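Local coordinates for insecticidal crystal protein Cry35Ab1 (Bacillus thuringiensis, PDB 4JP0) that forms, together with a second protein, a binary insecticidal toxin active on western corn rootworm, probably acting on the larval midgut epithelium, at residues Val69-Asn74 with Asn78-Ser83; Lys90-Ala95 with Val101-Asn106; Val181-Val186 with Asn194-Thr199. One frame throughout, in Å; residues are numbered along the deposited sequence. Where two conformers were deposited one is given.

Interaction 1. Residues Val69-Asn74 with Asn78-Ser83; sequences VWNVNN and NVSTYS
V69 and N71 pair with S80 and N78 as the two hydrogen-bonded pairs of an antiparallel ladder, with W70 and V79 as the non-hydrogen-bonded pair between them; the short strands are strongly twisted, their directions 114° apart. V69 N to S80 O and S80 N to V69 O both span 2.9 Å, whereas N71 N reaches N78 O over 2.8 Å in a more bent bond. On one face the carboxamides of N71 and N78 lie side by side, pointing the same way with planes 38° apart, and N71 ND2 donates to N78 OD1 at 3.2 Å. A chi1 of 72° swings the N78 amide back toward the opposite strand, where this bond becomes possible. N71 OD1 accepts from Q89 instead, so both ends of the N71 amide are held and its rotation is fixed. W70 and V79 occupy the other face, W70 CD1 lying 4.0 Å from V79 CG1, and the indole also meets W47 edge-to-face. Beyond the ladder, V69 CG2 approaches Y82 at the ring edge, and V69 CG1 lies 4.0 Å from Y82 CB. Short twisted hairpins of this kind are a building element of the ricin B-type beta-trefoil.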
loop_
_atom_site.group_PDB
_atom_site.type_symbol
_atom_site.label_atom_id
_atom_site.label_comp_id
_atom_site.label_asym_id
_atom_site.label_seq_id
_atom_site.Cartn_x
_atom_site.Cartn_y
_atom_site.Cartn_z
ATOM N N VAL A 69 -14.570 8.175 13.069
ATOM C CA VAL A 69 -15.257 8.430 11.827
ATOM C C VAL A 69 -16.752 8.184 11.922
ATOM O O VAL A 69 -17.232 7.452 12.796
ATOM C CB VAL A 69 -14.696 7.500 10.705
ATOM C CG1 VAL A 69 -13.142 7.637 10.614
ATOM C CG2 VAL A 69 -15.045 6.051 10.986
ATOM N N TRP A 70 -17.504 8.765 10.996
ATOM C CA TRP A 70 -18.950 8.569 11.049
ATOM C C TRP A 70 -19.274 7.079 10.980
ATOM O O TRP A 70 -18.736 6.325 10.141
ATOM C CB TRP A 70 -19.674 9.334 9.937
ATOM C CG TRP A 70 -19.788 10.824 10.124
ATOM C CD1 TRP A 70 -19.041 11.650 10.940
ATOM C CD2 TRP A 70 -20.692 11.661 9.433
ATOM N NE1 TRP A 70 -19.445 12.964 10.771
ATOM C CE2 TRP A 70 -20.466 12.987 9.858
ATOM C CE3 TRP A 70 -21.691 11.419 8.492
ATOM C CZ2 TRP A 70 -21.208 14.059 9.379
ATOM C CZ3 TRP A 70 -22.418 12.496 8.010
ATOM C CH2 TRP A 70 -22.167 13.788 8.456
ATOM N N ASN A 71 -20.209 6.673 11.822
ATOM C CA ASN A 71 -20.493 5.290 12.017
ATOM C C ASN A 71 -21.975 5.146 12.261
ATOM O O ASN A 71 -22.534 5.861 13.063
ATOM C CB ASN A 71 -19.694 4.841 13.246
ATOM C CG ASN A 71 -19.938 3.395 13.636
ATOM O OD1 ASN A 71 -19.251 2.484 13.135
ATOM N ND2 ASN A 71 -20.851 3.169 14.602
ATOM N N VAL A 72 -22.620 4.256 11.515
ATOM C CA VAL A 72 -24.057 4.125 11.614
ATOM C C VAL A 72 -24.456 2.975 12.516
ATOM O O VAL A 72 -24.003 1.835 12.335
ATOM C CB VAL A 72 -24.673 3.884 10.228
ATOM C CG1 VAL A 72 -26.204 3.694 10.311
ATOM C CG2 VAL A 72 -24.299 5.034 9.292
ATOM N N ASN A 73 -25.307 3.273 13.483
ATOM C CA ASN A 73 -25.861 2.224 14.345
ATOM C C ASN A 73 -27.346 2.479 14.477
ATOM O O ASN A 73 -27.741 3.544 14.926
ATOM C CB ASN A 73 -25.273 2.308 15.728
ATOM C CG ASN A 73 -23.844 1.883 15.794
ATOM O OD1 ASN A 73 -22.991 2.598 16.370
ATOM N ND2 ASN A 73 -23.552 0.686 15.271
ATOM N N ASN A 74 -28.170 1.528 14.063
ATOM C CA ASN A 74 -29.616 1.716 14.210
ATOM C C ASN A 74 -30.126 3.081 13.738
ATOM O O ASN A 74 -30.834 3.787 14.451
ATOM C CB ASN A 74 -29.993 1.459 15.672
ATOM C CG ASN A 74 -29.647 0.024 16.118
ATOM O OD1 ASN A 74 -29.984 -0.933 15.426
ATOM N ND2 ASN A 74 -28.976 -0.119 17.263
ATOM N N ASN A 78 -22.883 8.152 14.951
ATOM C CA ASN A 78 -21.959 8.612 15.947
ATOM C C ASN A 78 -20.568 8.512 15.341
ATOM O O ASN A 78 -20.441 8.217 14.145
ATOM C CB ASN A 78 -22.085 7.788 17.267
ATOM C CG ASN A 78 -21.544 6.398 17.123
ATOM O OD1 ASN A 78 -21.189 5.975 16.029
ATOM N ND2 ASN A 78 -21.446 5.671 18.239
ATOM N N VAL A 79 -19.528 8.863 16.100
ATOM C CA VAL A 79 -18.187 8.634 15.582
ATOM C C VAL A 79 -17.581 7.463 16.329
ATOM O O VAL A 79 -17.712 7.374 17.575
ATOM C CB VAL A 79 -17.258 9.881 15.632
ATOM C CG1 VAL A 79 -17.643 10.893 14.563
ATOM C CG2 VAL A 79 -17.220 10.542 17.090
ATOM N N SER A 80 -16.958 6.546 15.574
ATOM C CA SER A 80 -16.332 5.380 16.189
ATOM C C SER A 80 -14.971 5.130 15.557
ATOM O O SER A 80 -14.665 5.631 14.472
ATOM C CB SER A 80 -17.177 4.110 15.977
ATOM O OG SER A 80 -18.501 4.236 16.457
ATOM N N THR A 81 -14.159 4.334 16.225
ATOM C CA THR A 81 -12.863 3.989 15.661
ATOM C C THR A 81 -12.992 3.387 14.245
ATOM O O THR A 81 -13.742 2.429 14.025
ATOM C CB THR A 81 -12.180 2.978 16.589
ATOM O OG1 THR A 81 -12.018 3.572 17.881
ATOM C CG2 THR A 81 -10.757 2.668 16.113
ATOM N N TYR A 82 -12.204 3.903 13.305
ATOM C CA TYR A 82 -12.255 3.415 11.960
ATOM C C TYR A 82 -11.953 1.946 11.934
ATOM O O TYR A 82 -11.043 1.473 12.621
ATOM C CB TYR A 82 -11.231 4.136 11.064
ATOM C CG TYR A 82 -11.135 3.515 9.696
ATOM C CD1 TYR A 82 -12.254 3.473 8.845
ATOM C CD2 TYR A 82 -9.945 2.953 9.247
ATOM C CE1 TYR A 82 -12.189 2.903 7.579
ATOM C CE2 TYR A 82 -9.869 2.381 7.985
ATOM C CZ TYR A 82 -10.994 2.353 7.161
ATOM O OH TYR A 82 -10.907 1.804 5.909
ATOM N N SER A 83 -12.746 1.213 11.173
ATOM C CA SER A 83 -12.455 -0.196 10.936
ATOM C C SER A 83 -12.579 -0.472 9.436
ATOM O O SER A 83 -13.668 -0.235 8.872
ATOM C CB SER A 83 -13.443 -1.077 11.680
ATOM O OG SER A 83 -13.359 -2.394 11.134
#

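Interaction 2. Residues Lys90-Ala95 with Val101-Asn106; sequences KWQIKA and VIQSDN
K94 and V101 form a hydrogen-bonded pair of this antiparallel ladder, and the lysine side chain slants across the neighbouring strand, over V101 toward Q103. Its CB lies 3.8 Å from V101 O and its CG is almost as near. CD then approaches the amide of Q103, and the bend at chi3 (-67°) turns CE between that amide and V101, 3.6 Å from V101 CG1. At the tip NZ donates to Q103 OE1 over 3.0 Å, 27° out of the carbonyl plane, and also makes a salt bridge with E126, so the ammonium group is shared by an amide and a carboxylate. Q92 and Q103 complete this side of the hairpin, their extended chains parallel and their amide planes 58° apart. The hairpin, formed by strands 91-96 and 99-104, belongs to the ricin B-type beta-trefoil. Its other face is largely apolar, with W91, I93 and I102 beside S104: W91 CE3 meets I102 CG2 at 3.6 Å, and W91 CZ3 lies 3.9 Å from S104 CB. At the open end D105 N bonds to K90 O, while the K90 NZ to D105 OD2 salt bridge is long at 3.9 Å. S104 OG accepts from N106 N, an ST turn that bends the chain out of the strand. Water 1 lies over the centre of the W91 ring, 3.6 Å above its plane, donates to K90 O and also bonds S104 OG.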
loop_
_atom_site.group_PDB
_atom_site.type_symbol
_atom_site.label_atom_id
_atom_site.label_comp_id
_atom_site.label_asym_id
_atom_site.label_seq_id
_atom_site.Cartn_x
_atom_site.Cartn_y
_atom_site.Cartn_z
ATOM N N LYS A 90 -18.873 3.319 5.611
ATOM C CA LYS A 90 -18.638 3.772 4.215
ATOM C C LYS A 90 -19.772 4.644 3.659
ATOM O O LYS A 90 -20.956 4.351 3.860
ATOM C CB LYS A 90 -18.422 2.568 3.280
ATOM C CG LYS A 90 -17.241 1.660 3.687
ATOM C CD LYS A 90 -16.942 0.638 2.568
ATOM C CE LYS A 90 -17.994 -0.435 2.562
ATOM N NZ LYS A 90 -17.779 -1.552 1.512
ATOM N N TRP A 91 -19.427 5.702 2.946
ATOM C CA TRP A 91 -20.432 6.635 2.437
ATOM C C TRP A 91 -20.269 6.892 0.951
ATOM O O TRP A 91 -19.163 6.759 0.406
ATOM C CB TRP A 91 -20.308 7.995 3.180
ATOM C CG TRP A 91 -20.451 7.810 4.662
ATOM C CD1 TRP A 91 -19.473 7.500 5.548
ATOM C CD2 TRP A 91 -21.667 7.867 5.399
ATOM N NE1 TRP A 91 -20.004 7.367 6.806
ATOM C CE2 TRP A 91 -21.356 7.599 6.741
ATOM C CE3 TRP A 91 -22.997 8.134 5.053
ATOM C CZ2 TRP A 91 -22.324 7.597 7.751
ATOM C CZ3 TRP A 91 -23.959 8.135 6.053
ATOM C CH2 TRP A 91 -23.623 7.847 7.375
ATOM N N GLN A 92 -21.385 7.265 0.311
ATOM C CA GLN A 92 -21.394 7.774 -1.048
ATOM C C GLN A 92 -21.874 9.196 -0.934
ATOM O O GLN A 92 -22.746 9.468 -0.111
ATOM C CB GLN A 92 -22.359 6.986 -1.950
ATOM C CG GLN A 92 -21.835 5.633 -2.340
ATOM C CD GLN A 92 -22.833 4.860 -3.169
ATOM O OE1 GLN A 92 -23.209 3.752 -2.802
ATOM N NE2 GLN A 92 -23.288 5.452 -4.289
ATOM N N ILE A 93 -21.289 10.117 -1.702
ATOM C CA ILE A 93 -21.756 11.512 -1.690
ATOM C C ILE A 93 -22.134 11.830 -3.115
ATOM O O ILE A 93 -21.294 11.831 -4.000
ATOM C CB ILE A 93 -20.642 12.417 -1.164
ATOM C CG1 ILE A 93 -20.289 11.982 0.253
ATOM C CG2 ILE A 93 -21.074 13.855 -1.130
ATOM C CD1 ILE A 93 -19.176 12.842 0.855
ATOM N N LYS A 94 -23.423 12.051 -3.342
ATOM C CA LYS A 94 -23.984 12.099 -4.675
ATOM C C LYS A 94 -24.466 13.500 -4.987
ATOM O O LYS A 94 -25.318 14.010 -4.291
ATOM C CB LYS A 94 -25.202 11.155 -4.716
ATOM C CG LYS A 94 -24.958 9.745 -4.138
ATOM C CD LYS A 94 -26.137 8.750 -4.440
ATOM C CE LYS A 94 -27.444 9.159 -3.700
ATOM N NZ LYS A 94 -28.674 8.354 -4.138
ATOM N N ALA A 95 -23.913 14.115 -6.031
ATOM C CA ALA A 95 -24.377 15.431 -6.461
ATOM C C ALA A 95 -25.866 15.391 -6.819
ATOM O O ALA A 95 -26.324 14.470 -7.530
ATOM C CB ALA A 95 -23.574 15.905 -7.662
ATOM N N VAL A 101 -26.586 14.426 -1.750
ATOM C CA VAL A 101 -27.244 13.403 -0.949
ATOM C C VAL A 101 -26.116 12.570 -0.370
ATOM O O VAL A 101 -25.153 12.215 -1.106
ATOM C CB VAL A 101 -28.154 12.504 -1.823
ATOM C CG1 VAL A 101 -28.658 11.255 -1.031
ATOM C CG2 VAL A 101 -29.325 13.337 -2.373
ATOM N N ILE A 102 -26.181 12.295 0.935
ATOM C CA ILE A 102 -25.129 11.527 1.591
ATOM C C ILE A 102 -25.735 10.192 1.934
ATOM O O ILE A 102 -26.669 10.096 2.717
ATOM C CB ILE A 102 -24.558 12.275 2.835
ATOM C CG1 ILE A 102 -23.885 13.572 2.377
ATOM C CG2 ILE A 102 -23.538 11.393 3.540
ATOM C CD1 ILE A 102 -23.554 14.603 3.504
ATOM N N GLN A 103 -25.210 9.151 1.309
ATOM C CA GLN A 103 -25.832 7.841 1.434
ATOM C C GLN A 103 -24.912 6.828 2.131
ATOM O O GLN A 103 -23.731 6.673 1.781
ATOM C CB GLN A 103 -26.169 7.347 0.043
ATOM C CG GLN A 103 -26.805 5.932 -0.010
ATOM C CD GLN A 103 -27.236 5.575 -1.414
ATOM O OE1 GLN A 103 -28.032 6.286 -2.025
ATOM N NE2 GLN A 103 -26.699 4.474 -1.937
ATOM N N SER A 104 -25.469 6.143 3.117
ATOM C CA SER A 104 -24.738 5.080 3.804
ATOM C C SER A 104 -24.584 3.837 2.900
ATOM O O SER A 104 -25.357 3.618 1.950
ATOM C CB SER A 104 -25.487 4.687 5.092
ATOM O OG SER A 104 -24.960 3.472 5.638
ATOM N N ASP A 105 -23.574 3.037 3.198
ATOM C CA ASP A 105 -23.418 1.736 2.566
ATOM C C ASP A 105 -24.690 0.897 2.660
ATOM O O ASP A 105 -24.940 0.061 1.791
ATOM C CB ASP A 105 -22.314 0.924 3.253
ATOM C CG ASP A 105 -21.985 -0.318 2.478
ATOM O OD1 ASP A 105 -22.356 -1.447 2.902
ATOM O OD2 ASP A 105 -21.411 -0.228 1.375
ATOM N N ASN A 106 -25.493 1.111 3.693
ATOM C CA ASN A 106 -26.727 0.363 3.845
ATOM C C ASN A 106 -27.871 0.853 2.939
ATOM O O ASN A 106 -28.981 0.328 2.991
ATOM C CB ASN A 106 -27.156 0.291 5.315
ATOM C CG ASN A 106 -27.743 1.570 5.825
ATOM O OD1 ASN A 106 -27.905 2.549 5.085
ATOM N ND2 ASN A 106 -28.069 1.584 7.110
HETATM O O HOH W 1 -22.372 4.201 6.192
HETATM O O HOH W 2 -25.698 2.566 -0.713
#

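Interaction 3. Residues Val181-Val186 with Asn194-Thr199; sequences VPCIMV and NTQIKT
C183 SG stands between its own N and carbonyl carbon (chi1 61°), which points the sulfur at I197 of the helix, while Q196 CG is anti to its N (chi1 -173°), from which the extended chain carries the amide across to C183 CB. The contact packs helix 193-199 on the 3-10 turn that follows strand 174-182, an edge strand of the long antiparallel sheet in the toxin_10 region. C183 CB sits over one face of the Q196 carboxamide, 3.5 Å from CD, so the amide lies flat across the methylene. The sulfur continues past it to I197, with C183 SG 3.8 Å from I197 CG1. Rotation of the amide is set from outside the pair, since Q196 NE2 is hydrogen-bonded to the hydroxyl of Y203, a residue whose side chain also touches C183 and V186. F50, from the trefoil, packs against C183 as well, and the whole contact is buried. The turn itself is held by M185 N to P182 O and V186 N to C183 O, each 2.9 Å long. Water 3 lies 2.8 Å from V186 O and 2.5 Å from Q196 OE1.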
loop_
_atom_site.group_PDB
_atom_site.type_symbol
_atom_site.label_atom_id
_atom_site.label_comp_id
_atom_site.label_asym_id
_atom_site.label_seq_id
_atom_site.Cartn_x
_atom_site.Cartn_y
_atom_site.Cartn_z
ATOM N N VAL A 181 -1.771 7.132 1.436
ATOM C CA VAL A 181 -2.645 6.354 2.306
ATOM C C VAL A 181 -3.236 7.214 3.400
ATOM O O VAL A 181 -2.519 7.844 4.148
ATOM C CB VAL A 181 -1.870 5.160 2.942
ATOM C CG1 VAL A 181 -2.754 4.349 3.943
ATOM C CG2 VAL A 181 -1.323 4.274 1.827
ATOM N N PRO A 182 -4.554 7.237 3.487
ATOM C CA PRO A 182 -5.233 7.970 4.557
ATOM C C PRO A 182 -4.650 7.630 5.948
ATOM O O PRO A 182 -4.486 6.450 6.293
ATOM C CB PRO A 182 -6.648 7.435 4.463
ATOM C CG PRO A 182 -6.851 7.218 2.954
ATOM C CD PRO A 182 -5.485 6.588 2.562
ATOM N N CYS A 183 -4.397 8.648 6.758
ATOM C CA CYS A 183 -3.785 8.429 8.059
ATOM C C CYS A 183 -4.649 7.547 8.955
ATOM O O CYS A 183 -4.107 6.838 9.776
ATOM C CB CYS A 183 -3.420 9.765 8.759
ATOM S SG CYS A 183 -4.852 10.821 9.085
ATOM N N ILE A 184 -5.970 7.576 8.768
ATOM C CA ILE A 184 -6.849 6.737 9.559
ATOM C C ILE A 184 -6.565 5.256 9.371
ATOM O O ILE A 184 -6.907 4.456 10.239
ATOM C CB ILE A 184 -8.355 7.053 9.291
ATOM C CG1 ILE A 184 -8.662 6.953 7.792
ATOM C CG2 ILE A 184 -8.697 8.470 9.818
ATOM C CD1 ILE A 184 -10.186 6.923 7.472
ATOM N N MET A 185 -5.956 4.898 8.242
ATOM C CA MET A 185 -5.644 3.501 7.938
ATOM C C MET A 185 -4.224 3.142 8.380
ATOM O O MET A 185 -3.746 2.025 8.118
ATOM C CB MET A 185 -5.760 3.263 6.432
ATOM C CG MET A 185 -7.154 3.486 5.906
ATOM S SD MET A 185 -7.194 3.480 4.123
ATOM C CE MET A 185 -8.825 4.185 3.850
ATOM N N VAL A 186 -3.547 4.080 9.021
ATOM C CA VAL A 186 -2.178 3.866 9.462
ATOM C C VAL A 186 -2.050 3.881 10.966
ATOM O O VAL A 186 -2.466 4.835 11.597
ATOM C CB VAL A 186 -1.251 4.951 8.896
ATOM C CG1 VAL A 186 0.147 4.851 9.542
ATOM C CG2 VAL A 186 -1.189 4.827 7.377
ATOM N N ASN A 194 -4.827 13.304 16.593
ATOM C CA ASN A 194 -5.229 14.654 16.201
ATOM C C ASN A 194 -4.090 15.382 15.529
ATOM O O ASN A 194 -4.295 16.055 14.531
ATOM C CB ASN A 194 -5.828 15.453 17.384
ATOM C CG ASN A 194 -7.158 14.864 17.866
ATOM O OD1 ASN A 194 -7.807 14.122 17.133
ATOM N ND2 ASN A 194 -7.540 15.142 19.129
ATOM N N THR A 195 -2.876 15.199 16.039
ATOM C CA THR A 195 -1.732 15.840 15.442
ATOM C C THR A 195 -1.422 15.208 14.085
ATOM O O THR A 195 -1.020 15.895 13.143
ATOM C CB THR A 195 -0.512 15.712 16.343
ATOM O OG1 THR A 195 -0.816 16.297 17.616
ATOM C CG2 THR A 195 0.614 16.589 15.812
ATOM N N GLN A 196 -1.617 13.895 14.015
ATOM C CA GLN A 196 -1.473 13.146 12.785
ATOM C C GLN A 196 -2.310 13.704 11.613
ATOM O O GLN A 196 -1.800 13.984 10.517
ATOM C CB GLN A 196 -1.863 11.680 13.048
ATOM C CG GLN A 196 -1.579 10.772 11.869
ATOM C CD GLN A 196 -2.136 9.385 12.045
ATOM O OE1 GLN A 196 -3.314 9.236 12.363
ATOM N NE2 GLN A 196 -1.295 8.355 11.833
ATOM N N ILE A 197 -3.605 13.844 11.830
ATOM C CA ILE A 197 -4.441 14.324 10.752
ATOM C C ILE A 197 -4.144 15.798 10.368
ATOM O O ILE A 197 -4.398 16.198 9.247
ATOM C CB ILE A 197 -5.942 14.103 11.066
ATOM C CG1 ILE A 197 -6.737 14.075 9.750
ATOM C CG2 ILE A 197 -6.460 15.202 12.011
ATOM C CD1 ILE A 197 -8.106 13.428 9.885
ATOM N N LYS A 198 -3.651 16.599 11.313
ATOM C CA LYS A 198 -3.359 17.995 11.040
ATOM C C LYS A 198 -2.064 18.202 10.283
ATOM O O LYS A 198 -1.936 19.185 9.538
ATOM C CB LYS A 198 -3.318 18.798 12.359
ATOM C CG LYS A 198 -4.696 19.098 12.833
ATOM C CD LYS A 198 -4.736 19.628 14.263
ATOM C CE LYS A 198 -4.243 21.024 14.378
ATOM N NZ LYS A 198 -3.745 21.263 15.778
ATOM N N THR A 199 -1.134 17.270 10.436
ATOM C CA THR A 199 0.178 17.433 9.855
ATOM C C THR A 199 0.495 16.433 8.765
ATOM O O THR A 199 1.272 16.751 7.883
ATOM C CB THR A 199 1.304 17.378 10.918
ATOM O OG1 THR A 199 1.296 16.106 11.578
ATOM C CG2 THR A 199 1.050 18.413 12.018
HETATM O O HOH W 3 -4.121 6.839 12.668
#

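In the fold
Interactions 1 and 2 are successive hairpins of the trefoil region, their centres about 14 Å apart, and they share apolar packing: V72 CG2 lies 3.5 Å from W91 CH2, while W70 CB meets W91 NE1. Both rely on backbone ladders, but interaction 1 is the more buried and pairs asparagine amides, whereas interaction 2 is partly open and carries lysine and glutamine side chains on its outer side, with D105 at one end. Interaction 3 belongs to the other region and joins a turn to a helix by buried side-chain packing. Y82 carries interaction 1 across to it, its CE2 3.6 Å from M185 CG. Interactions 2 and 3, centres about 22 Å apart, do not touch.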